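PDB 6R2J: Endoglucanase(Endo-1,4-beta-glucanase)protein, which probably hydrolyses beta-1,4-glycosidic bonds of cellulose, as an endoglucanase of glycoside hydrolase family 5. Local coordinates for residues Glu144-Val149 and Glu177-Ala182; Ser181-Pro186 and Val231-Pro236; Leu250-Ile255 and Ala281-Gly286. All coordinates share one frame; numbering follows the deposited sequence.

Read from the N terminus, the chain meets three loop closures in series along the later strands of a TIM barrel. Contact 1 comes first, with 27 residues between its segments, among them helix 152-166 and strand 171-175; it ties the loop after strand 136-140 to the short helix after strand 171-175. Contact 2 takes over on Ser181 and Ala182, which both contacts share, and spans strand 201-206 to reach helix 229-244. Contact 3 opens afterwards and, across helix 260-276, pairs strands 248-252 and 280-285. No closure lies within another. The three still converge: Ala182 CB is 4.1 Å from Leu250 CD1, and Glu144 OE2 is 3.6 Å from Glu252 OE1.

Contact 1 of 3, residues Glu144-Val149 and Glu177-Ala182; sequences EPHSTV and ERWSSA. With BGC (beta-D-glucopyranose), chain E; BGC (beta-D-glucopyranose), chain B.
The indole of Trp179 lies between His146 and a glucose. On one face its six-membered ring stacks on the imidazole of His146, centroids 3.6 Å apart and planes at 9°, while His146 CB makes a CH-pi contact over the five-membered ring. Over the centre of the opposite face sits the glucose of chain B, its C3 3.7 Å above the plane. At the indole edge Glu144 OE1 comes within 3.5 Å of Trp179 CE3, with the carboxylate turned 81° to the ring. His146 CG stands between its backbone N and carbonyl carbon (chi1 66°), which swings the imidazole over the indole.

A loop after strand 136-140 and a short, weakly bonded helix after strand 171-175, neighbouring strands of the TIM barrel, together build part of the glycan pocket. Glu144 follows the fourth strand, where this family carries its acid/base glutamate; its OE2 is hydrogen-bonded to His206. Arg178 NH2 donates to O6 of the chain B glucose over 2.6 Å.

Between the backbones, Trp179 N bonds to Pro145 O at 2.9 Å. Glu177 OE2 accepts from Thr148 OG1 (2.9 Å) and Thr148 N (3.3 Å), while its OE1 takes Arg178 N and, weakly, Ser147 N.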
loop_
_atom_site.group_PDB
_atom_site.type_symbol
_atom_site.label_atom_id
_atom_site.label_comp_id
_atom_site.label_asym_id
_atom_site.label_seq_id
_atom_site.Cartn_x
_atom_site.Cartn_y
_atom_site.Cartn_z
ATOM N N GLU A 144 3.948 -0.507 7.383
ATOM C CA GLU A 144 4.073 0.274 8.613
ATOM C C GLU A 144 4.972 -0.342 9.702
ATOM O O GLU A 144 4.517 -0.562 10.830
ATOM C CB GLU A 144 2.720 0.672 9.160
ATOM C CG GLU A 144 1.968 1.626 8.193
ATOM C CD GLU A 144 0.634 2.173 8.725
ATOM O OE1 GLU A 144 0.207 1.821 9.847
ATOM O OE2 GLU A 144 -0.006 2.948 7.964
ATOM N N PRO A 145 6.249 -0.547 9.413
ATOM C CA PRO A 145 7.193 -0.864 10.492
ATOM C C PRO A 145 7.121 0.172 11.595
ATOM O O PRO A 145 7.053 1.372 11.338
ATOM C CB PRO A 145 8.565 -0.842 9.815
ATOM C CG PRO A 145 8.336 -0.519 8.398
ATOM C CD PRO A 145 6.873 -0.447 8.082
ATOM N N HIS A 146 7.159 -0.293 12.836
ATOM C CA HIS A 146 7.219 0.646 13.937
ATOM C C HIS A 146 7.859 -0.029 15.125
ATOM O O HIS A 146 7.729 -1.243 15.300
ATOM C CB HIS A 146 5.827 1.135 14.336
ATOM C CG HIS A 146 4.944 0.061 14.902
ATOM N ND1 HIS A 146 4.714 -0.095 16.250
ATOM C CD2 HIS A 146 4.213 -0.898 14.292
ATOM C CE1 HIS A 146 3.869 -1.095 16.443
ATOM N NE2 HIS A 146 3.553 -1.600 15.269
ATOM N N SER A 147 8.567 0.779 15.918
ATOM C CA SER A 147 9.218 0.307 17.136
ATOM C C SER A 147 9.972 -0.987 16.879
ATOM O O SER A 147 9.798 -1.980 17.585
ATOM C CB SER A 147 8.217 0.138 18.284
ATOM O OG SER A 147 7.474 1.335 18.522
ATOM N N THR A 148 10.807 -0.987 15.847
ATOM C CA THR A 148 11.525 -2.209 15.487
ATOM C C THR A 148 12.934 -2.284 16.078
ATOM O O THR A 148 13.696 -3.184 15.722
ATOM C CB THR A 148 11.552 -2.459 13.976
ATOM O OG1 THR A 148 12.390 -1.477 13.347
ATOM C CG2 THR A 148 10.145 -2.433 13.394
ATOM N N VAL A 149 13.264 -1.395 17.012
ATOM C CA VAL A 149 14.598 -1.277 17.619
ATOM C C VAL A 149 15.738 -1.565 16.648
ATOM O O VAL A 149 16.584 -2.439 16.906
ATOM C CB VAL A 149 14.729 -2.143 18.888
ATOM C CG1 VAL A 149 13.978 -1.500 20.081
ATOM C CG2 VAL A 149 14.295 -3.568 18.592
ATOM N N GLU A 177 10.276 3.455 8.912
ATOM C CA GLU A 177 9.940 3.417 10.324
ATOM C C GLU A 177 8.923 4.524 10.676
ATOM O O GLU A 177 8.431 5.293 9.818
ATOM C CB GLU A 177 11.268 3.412 11.095
ATOM C CG GLU A 177 11.314 3.460 12.589
ATOM C CD GLU A 177 10.622 2.324 13.319
ATOM O OE1 GLU A 177 9.578 2.668 13.858
ATOM O OE2 GLU A 177 11.112 1.159 13.421
ATOM N N ARG A 178 8.542 4.528 11.956
ATOM C CA ARG A 178 7.499 5.408 12.459
ATOM C C ARG A 178 6.197 5.262 11.677
ATOM O O ARG A 178 5.563 6.249 11.294
ATOM C CB ARG A 178 7.931 6.873 12.482
ATOM C CG ARG A 178 7.219 7.662 13.595
ATOM C CD ARG A 178 6.855 9.055 13.132
ATOM N NE ARG A 178 5.770 9.606 13.958
ATOM C CZ ARG A 178 4.510 9.167 13.939
ATOM N NH1 ARG A 178 4.157 8.169 13.099
ATOM N NH2 ARG A 178 3.605 9.727 14.758
ATOM N N TRP A 179 5.802 4.019 11.440
ATOM C CA TRP A 179 4.559 3.684 10.740
ATOM C C TRP A 179 4.567 4.163 9.292
ATOM O O TRP A 179 3.512 4.439 8.712
ATOM C CB TRP A 179 3.301 4.159 11.469
ATOM C CG TRP A 179 3.226 3.767 12.939
ATOM C CD1 TRP A 179 3.866 4.390 13.976
ATOM C CD2 TRP A 179 2.446 2.702 13.537
ATOM N NE1 TRP A 179 3.548 3.774 15.175
ATOM C CE2 TRP A 179 2.669 2.747 14.932
ATOM C CE3 TRP A 179 1.595 1.714 13.033
ATOM C CZ2 TRP A 179 2.049 1.851 15.824
ATOM C CZ3 TRP A 179 0.992 0.830 13.925
ATOM C CH2 TRP A 179 1.223 0.907 15.296
ATOM N N SER A 180 5.761 4.306 8.713
ATOM C CA SER A 180 5.945 4.859 7.370
ATOM C C SER A 180 5.194 6.184 7.190
ATOM O O SER A 180 4.654 6.477 6.125
ATOM C CB SER A 180 5.572 3.872 6.276
ATOM O OG SER A 180 6.297 4.191 5.095
ATOM N N SER A 181 5.234 7.014 8.226
ATOM C CA SER A 181 4.728 8.374 8.151
ATOM C C SER A 181 5.475 9.219 7.124
ATOM O O SER A 181 6.702 9.318 7.142
ATOM C CB SER A 181 4.883 9.012 9.533
ATOM O OG SER A 181 4.628 10.397 9.481
ATOM N N ALA A 182 4.709 9.873 6.260
ATOM C CA ALA A 182 5.290 10.762 5.267
ATOM C C ALA A 182 5.839 12.036 5.907
ATOM O O ALA A 182 6.933 12.499 5.556
ATOM C CB ALA A 182 4.223 11.106 4.229
HETATM C C2 BGC E . 1.710 7.423 11.600
HETATM C C3 BGC E . 2.136 7.290 10.173
HETATM C C4 BGC E . 1.153 6.325 9.595
HETATM C C5 BGC E . -0.240 6.345 10.140
HETATM C C6 BGC E . -0.950 5.324 9.304
HETATM C C1 BGC E . 0.277 7.254 12.168
HETATM O O2 BGC E . 2.473 8.587 12.119
HETATM O O3 BGC E . 3.472 6.790 10.036
HETATM O O4 BGC E . 1.377 6.629 8.238
HETATM O O5 BGC E . -0.160 5.955 11.594
HETATM O O6 BGC E . -2.141 4.925 10.033
HETATM C C2 BGC B . -1.068 4.823 15.429
HETATM C C3 BGC B . -0.283 5.170 14.190
HETATM C C4 BGC B . -0.078 6.650 14.362
HETATM C C5 BGC B . 0.682 7.033 15.676
HETATM C C6 BGC B . 0.782 8.554 15.943
HETATM C C1 BGC B . -0.166 4.948 16.671
HETATM O O1 BGC B . -0.698 4.474 17.868
HETATM O O2 BGC B . -1.561 3.491 15.446
HETATM O O3 BGC B . -0.965 5.037 12.937
HETATM O O4 BGC B . 0.665 7.424 13.430
HETATM O O5 BGC B . 0.284 6.377 16.942
HETATM O O6 BGC B . 1.044 9.183 14.697
HETATM O O HOH W 1 5.149 2.460 17.658
#

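Contact 2 of 3, residues Ser181-Pro186 and Val231-Pro236. With BGC (beta-D-glucopyranose), chain E.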
loop_
_atom_site.group_PDB
_atom_site.type_symbol
_atom_site.label_atom_id
_atom_site.label_comp_id
_atom_site.label_asym_id
_atom_site.label_seq_id
_atom_site.Cartn_x
_atom_site.Cartn_y
_atom_site.Cartn_z
ATOM N N SER A 181 5.234 7.014 8.226
ATOM C CA SER A 181 4.728 8.374 8.151
ATOM C C SER A 181 5.475 9.219 7.124
ATOM O O SER A 181 6.702 9.318 7.142
ATOM C CB SER A 181 4.883 9.012 9.533
ATOM O OG SER A 181 4.628 10.397 9.481
ATOM N N ALA A 182 4.709 9.873 6.260
ATOM C CA ALA A 182 5.290 10.762 5.267
ATOM C C ALA A 182 5.839 12.036 5.907
ATOM O O ALA A 182 6.933 12.499 5.556
ATOM C CB ALA A 182 4.223 11.106 4.229
ATOM N N TYR A 183 5.105 12.611 6.859
ATOM C CA TYR A 183 5.542 13.850 7.494
ATOM C C TYR A 183 6.875 13.661 8.212
ATOM O O TYR A 183 7.763 14.528 8.157
ATOM C CB TYR A 183 4.445 14.313 8.473
ATOM C CG TYR A 183 4.838 15.529 9.257
ATOM C CD1 TYR A 183 4.832 16.792 8.661
ATOM C CD2 TYR A 183 5.279 15.423 10.579
ATOM C CE1 TYR A 183 5.244 17.914 9.362
ATOM C CE2 TYR A 183 5.704 16.538 11.272
ATOM C CZ TYR A 183 5.670 17.767 10.662
ATOM O OH TYR A 183 6.073 18.871 11.349
ATOM N N HIS A 184 7.040 12.517 8.876
ATOM C CA HIS A 184 8.203 12.259 9.701
ATOM C C HIS A 184 9.358 11.648 8.923
ATOM O O HIS A 184 10.441 11.480 9.506
ATOM C CB HIS A 184 7.821 11.317 10.863
ATOM C CG HIS A 184 6.769 11.875 11.784
ATOM N ND1 HIS A 184 5.431 11.545 11.695
ATOM C CD2 HIS A 184 6.868 12.749 12.817
ATOM C CE1 HIS A 184 4.754 12.196 12.629
ATOM N NE2 HIS A 184 5.605 12.927 13.330
ATOM N N TRP A 185 9.139 11.314 7.640
ATOM C CA TRP A 185 10.095 10.548 6.851
ATOM C C TRP A 185 11.517 11.106 6.909
ATOM O O TRP A 185 12.457 10.324 7.132
ATOM C CB TRP A 185 9.553 10.495 5.416
ATOM C CG TRP A 185 10.302 9.555 4.616
ATOM C CD1 TRP A 185 11.514 9.768 4.011
ATOM C CD2 TRP A 185 9.939 8.218 4.334
ATOM N NE1 TRP A 185 11.943 8.620 3.401
ATOM C CE2 TRP A 185 10.982 7.655 3.562
ATOM C CE3 TRP A 185 8.837 7.429 4.660
ATOM C CZ2 TRP A 185 10.947 6.318 3.106
ATOM C CZ3 TRP A 185 8.800 6.118 4.206
ATOM C CH2 TRP A 185 9.846 5.574 3.433
ATOM N N PRO A 186 11.747 12.409 6.701
ATOM C CA PRO A 186 13.134 12.897 6.615
ATOM C C PRO A 186 13.846 12.843 7.933
ATOM O O PRO A 186 15.080 12.878 7.961
ATOM C CB PRO A 186 12.996 14.353 6.155
ATOM C CG PRO A 186 11.622 14.539 5.773
ATOM C CD PRO A 186 10.761 13.470 6.418
ATOM N N VAL A 231 -0.876 18.442 1.847
ATOM C CA VAL A 231 0.322 18.853 1.114
ATOM C C VAL A 231 1.508 19.048 2.063
ATOM O O VAL A 231 2.661 18.708 1.736
ATOM C CB VAL A 231 0.051 20.116 0.281
ATOM C CG1 VAL A 231 1.378 20.555 -0.350
ATOM C CG2 VAL A 231 -1.039 19.896 -0.750
ATOM N N GLU A 232 1.246 19.609 3.241
ATOM C CA GLU A 232 2.305 19.831 4.211
ATOM C C GLU A 232 2.882 18.519 4.721
ATOM O O GLU A 232 4.084 18.446 4.975
ATOM C CB GLU A 232 1.749 20.663 5.354
ATOM C CG GLU A 232 1.368 22.079 4.950
ATOM C CD GLU A 232 0.410 22.745 5.946
ATOM O OE1 GLU A 232 0.258 22.243 7.105
ATOM O OE2 GLU A 232 -0.177 23.807 5.571
ATOM N N ARG A 233 2.051 17.484 4.886
ATOM C CA ARG A 233 2.528 16.186 5.327
ATOM C C ARG A 233 3.126 15.377 4.185
ATOM O O ARG A 233 3.953 14.502 4.429
ATOM C CB ARG A 233 1.405 15.440 6.075
ATOM C CG ARG A 233 1.064 16.122 7.406
ATOM C CD ARG A 233 0.011 15.413 8.228
ATOM N NE ARG A 233 -0.240 16.149 9.477
ATOM C CZ ARG A 233 -1.181 15.845 10.368
ATOM N NH1 ARG A 233 -1.988 14.827 10.163
ATOM N NH2 ARG A 233 -1.319 16.553 11.470
ATOM N N ALA A 234 2.783 15.679 2.939
ATOM C CA ALA A 234 3.432 14.975 1.840
ATOM C C ALA A 234 4.812 15.546 1.544
ATOM O O ALA A 234 5.747 14.799 1.213
ATOM C CB ALA A 234 2.553 15.049 0.595
ATOM N N ARG A 235 4.952 16.866 1.660
ATOM C CA ARG A 235 6.136 17.553 1.130
ATOM C C ARG A 235 7.450 17.066 1.735
ATOM O O ARG A 235 8.418 16.897 0.976
ATOM C CB ARG A 235 5.954 19.069 1.315
ATOM C CG ARG A 235 7.111 19.933 0.875
ATOM C CD ARG A 235 6.863 21.390 1.269
ATOM N NE ARG A 235 5.503 21.874 0.997
ATOM C CZ ARG A 235 4.667 22.360 1.922
ATOM N NH1 ARG A 235 5.032 22.416 3.211
ATOM N NH2 ARG A 235 3.455 22.806 1.555
ATOM N N PRO A 236 7.562 16.849 3.041
ATOM C CA PRO A 236 8.810 16.309 3.571
ATOM C C PRO A 236 9.274 15.079 2.809
ATOM O O PRO A 236 10.472 14.951 2.510
ATOM C CB PRO A 236 8.418 15.990 5.017
ATOM C CG PRO A 236 7.323 16.967 5.337
ATOM C CD PRO A 236 6.536 17.005 4.091
HETATM C C2 BGC E . 1.710 7.423 11.600
HETATM C C3 BGC E . 2.136 7.290 10.173
HETATM C C4 BGC E . 1.153 6.325 9.595
HETATM C C5 BGC E . -0.240 6.345 10.140
HETATM C C6 BGC E . -0.950 5.324 9.304
HETATM C C1 BGC E . 0.277 7.254 12.168
HETATM O O2 BGC E . 2.473 8.587 12.119
HETATM O O3 BGC E . 3.472 6.790 10.036
HETATM O O4 BGC E . 1.377 6.629 8.238
HETATM O O5 BGC E . -0.160 5.955 11.594
HETATM O O6 BGC E . -2.141 4.925 10.033
#
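Pro186 sets its CG and CD against CB of Pro236, the two rings slanted to each other, with Pro186 CG 3.6 Å from Pro236 CB; the same CG also reaches the carbonyl oxygen of Pro236. Beside them Tyr183 O lies 3.5 Å from Pro236 CB. Replacing Pro186 by an alanine removes CG and CD, and would probably open a gap against Pro236 CB and the Pro236 carbonyl oxygen. Further along, Ala182 CB rests 3.4 Å from Arg233 O. With Tyr183 CG anti to its N (chi1 176°), ring atom CD1 comes 4.0 Å from Arg233 CG, the two side chains crossing at a slant. No hydrogen bond crosses between the segments; carbon atoms pack on one another and on backbone carbonyl oxygens.

In the TIM barrel this joins the turn leading into helix 185-188, and the start of that helix, after the fifth strand, to helix 229-244 after the sixth; the latter is kinked where Pro236 offers no N-H to the preceding turn.

Around these lie further contacts. Tyr183 CD2 sits 3.7 Å over the His184 ring face. Ser181 OG and His184 ND1 share a 2.6 Å hydrogen bond. Arg233 NH1 donates to the carbonyl oxygens of Asp210 and Tyr208, and Arg233 makes a cation-pi contact with Phe213.

Contact 3 of 3, residues Leu250-Ile255 and Ala281-Gly286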
loop_
_atom_site.group_PDB
_atom_site.type_symbol
_atom_site.label_atom_id
_atom_site.label_comp_id
_atom_site.label_asym_id
_atom_site.label_seq_id
_atom_site.Cartn_x
_atom_site.Cartn_y
_atom_site.Cartn_z
ATOM N N LEU A 250 2.401 7.096 -2.223
ATOM C CA LEU A 250 1.644 7.345 -0.995
ATOM C C LEU A 250 0.611 6.231 -0.818
ATOM O O LEU A 250 -0.545 6.337 -1.246
ATOM C CB LEU A 250 0.988 8.713 -1.043
ATOM C CG LEU A 250 0.584 9.192 0.344
ATOM C CD1 LEU A 250 1.805 9.648 1.224
ATOM C CD2 LEU A 250 -0.450 10.299 0.192
ATOM N N GLY A 251 1.043 5.152 -0.166
ATOM C CA GLY A 251 0.286 3.905 -0.148
ATOM C C GLY A 251 -0.986 3.912 0.661
ATOM O O GLY A 251 -1.800 2.988 0.533
ATOM N N GLU A 252 -1.142 4.879 1.541
ATOM C CA GLU A 252 -2.409 5.024 2.230
ATOM C C GLU A 252 -2.666 6.473 2.595
ATOM O O GLU A 252 -1.750 7.208 2.950
ATOM C CB GLU A 252 -2.449 4.313 3.566
ATOM C CG GLU A 252 -2.396 2.819 3.489
ATOM C CD GLU A 252 -2.471 2.194 4.851
ATOM O OE1 GLU A 252 -2.895 2.907 5.809
ATOM O OE2 GLU A 252 -2.070 1.011 4.956
ATOM N N TYR A 253 -3.945 6.832 2.578
ATOM C CA TYR A 253 -4.490 8.142 2.898
ATOM C C TYR A 253 -5.992 7.895 2.795
ATOM O O TYR A 253 -6.420 7.070 1.982
ATOM C CB TYR A 253 -4.021 9.214 1.920
ATOM C CG TYR A 253 -4.777 9.239 0.631
ATOM C CD1 TYR A 253 -4.400 8.413 -0.423
ATOM C CD2 TYR A 253 -5.860 10.091 0.463
ATOM C CE1 TYR A 253 -5.057 8.437 -1.581
ATOM C CE2 TYR A 253 -6.546 10.109 -0.718
ATOM C CZ TYR A 253 -6.160 9.278 -1.730
ATOM O OH TYR A 253 -6.878 9.317 -2.912
ATOM N N GLY A 254 -6.810 8.568 3.609
ATOM C CA GLY A 254 -8.252 8.386 3.557
ATOM C C GLY A 254 -8.912 9.428 4.422
ATOM O O GLY A 254 -8.260 10.068 5.250
ATOM N N ILE A 255 -10.213 9.602 4.207
ATOM C CA ILE A 255 -10.941 10.625 4.948
ATOM C C ILE A 255 -12.309 10.091 5.332
ATOM O O ILE A 255 -12.914 9.278 4.629
ATOM C CB ILE A 255 -11.121 11.950 4.146
ATOM C CG1 ILE A 255 -11.931 11.730 2.867
ATOM C CG2 ILE A 255 -9.814 12.605 3.793
ATOM C CD1 ILE A 255 -12.192 13.006 2.050
ATOM N N ALA A 281 -2.686 5.339 -2.933
ATOM C CA ALA A 281 -3.764 4.372 -2.774
ATOM C C ALA A 281 -4.637 4.818 -1.613
ATOM O O ALA A 281 -4.152 5.025 -0.498
ATOM C CB ALA A 281 -3.220 2.948 -2.570
ATOM N N TYR A 282 -5.917 5.022 -1.916
ATOM C CA TYR A 282 -6.903 5.392 -0.925
ATOM C C TYR A 282 -7.165 4.236 0.020
ATOM O O TYR A 282 -7.256 3.093 -0.410
ATOM C CB TYR A 282 -8.221 5.750 -1.634
ATOM C CG TYR A 282 -9.228 6.291 -0.661
ATOM C CD1 TYR A 282 -9.235 7.617 -0.357
ATOM C CD2 TYR A 282 -10.122 5.466 -0.005
ATOM C CE1 TYR A 282 -10.104 8.124 0.526
ATOM C CE2 TYR A 282 -10.965 5.958 0.911
ATOM C CZ TYR A 282 -10.950 7.303 1.174
ATOM O OH TYR A 282 -11.770 7.848 2.111
ATOM N N TRP A 283 -7.368 4.548 1.306
ATOM C CA TRP A 283 -7.761 3.573 2.322
ATOM C C TRP A 283 -9.198 3.828 2.775
ATOM O O TRP A 283 -9.438 4.798 3.508
ATOM C CB TRP A 283 -6.838 3.715 3.530
ATOM C CG TRP A 283 -7.141 2.616 4.546
ATOM C CD1 TRP A 283 -8.058 2.645 5.583
ATOM C CD2 TRP A 283 -6.545 1.315 4.582
ATOM N NE1 TRP A 283 -8.059 1.433 6.240
ATOM C CE2 TRP A 283 -7.142 0.604 5.646
ATOM C CE3 TRP A 283 -5.571 0.680 3.808
ATOM C CZ2 TRP A 283 -6.775 -0.709 5.948
ATOM C CZ3 TRP A 283 -5.200 -0.575 4.129
ATOM C CH2 TRP A 283 -5.811 -1.274 5.167
ATOM N N ALA A 284 -10.154 2.966 2.394
ATOM C CA ALA A 284 -9.941 1.747 1.614
ATOM C C ALA A 284 -11.266 1.406 0.983
ATOM O O ALA A 284 -12.280 1.881 1.475
ATOM C CB ALA A 284 -9.501 0.605 2.507
ATOM N N GLY A 285 -11.265 0.541 -0.047
ATOM C CA GLY A 285 -12.486 -0.055 -0.585
ATOM C C GLY A 285 -12.552 -1.567 -0.405
ATOM O O GLY A 285 -11.689 -2.154 0.264
ATOM N N GLY A 286 -13.552 -2.218 -0.989
ATOM C CA GLY A 286 -13.628 -3.665 -0.921
ATOM C C GLY A 286 -14.689 -4.198 0.021
ATOM O O GLY A 286 -15.477 -3.425 0.594
#
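Ala281 N donates to Leu250 O over 2.9 Å where strands 248-252 and 280-285 meet, closing the TIM barrel between its seventh and eighth strands; beyond it Trp283 N donates to Tyr253 O over 2.8 Å. Between these bonds Glu252 CA makes a CA-H...O contact with Ala281 O at 3.2 Å. At Trp283 the chain turns a corner, and the peptide bond from Trp283 to Ala284 is cis. The carbonyl oxygen of Trp283 is buried without a polar partner, and it crowds Gly254 so closely that a CB there would clash with it.

Glu252 and Trp283 run side by side in the same direction, carboxylate and indole planes 28° apart. Glu252 OE1 stands 3.9 Å above the indole plane near its rim, and Ala284 CB lies against the opposite face. Glu252 stands at the position where family 5 enzymes carry their nucleophile; its OE1 is hydrogen-bonded to Tyr208 OH and its OE2 is salt-bridged to Arg56.

On the other side of the strand pair, Tyr282 turns its edge to the face of Tyr253 in a T-shaped pair, planes at 87° and centroids 5.3 Å apart. Tyr282 CG is anti to its backbone N, which carries the ring along Tyr253-Ile255: Tyr253 O lies 3.7 Å above one face, near the rim, and Gly254 CA touches Tyr282 CE1. At the far end Tyr282 OH, also bonded to Leu294 O, accepts a nearly straight bond from Ile255 N, 3.1 Å long at 178°.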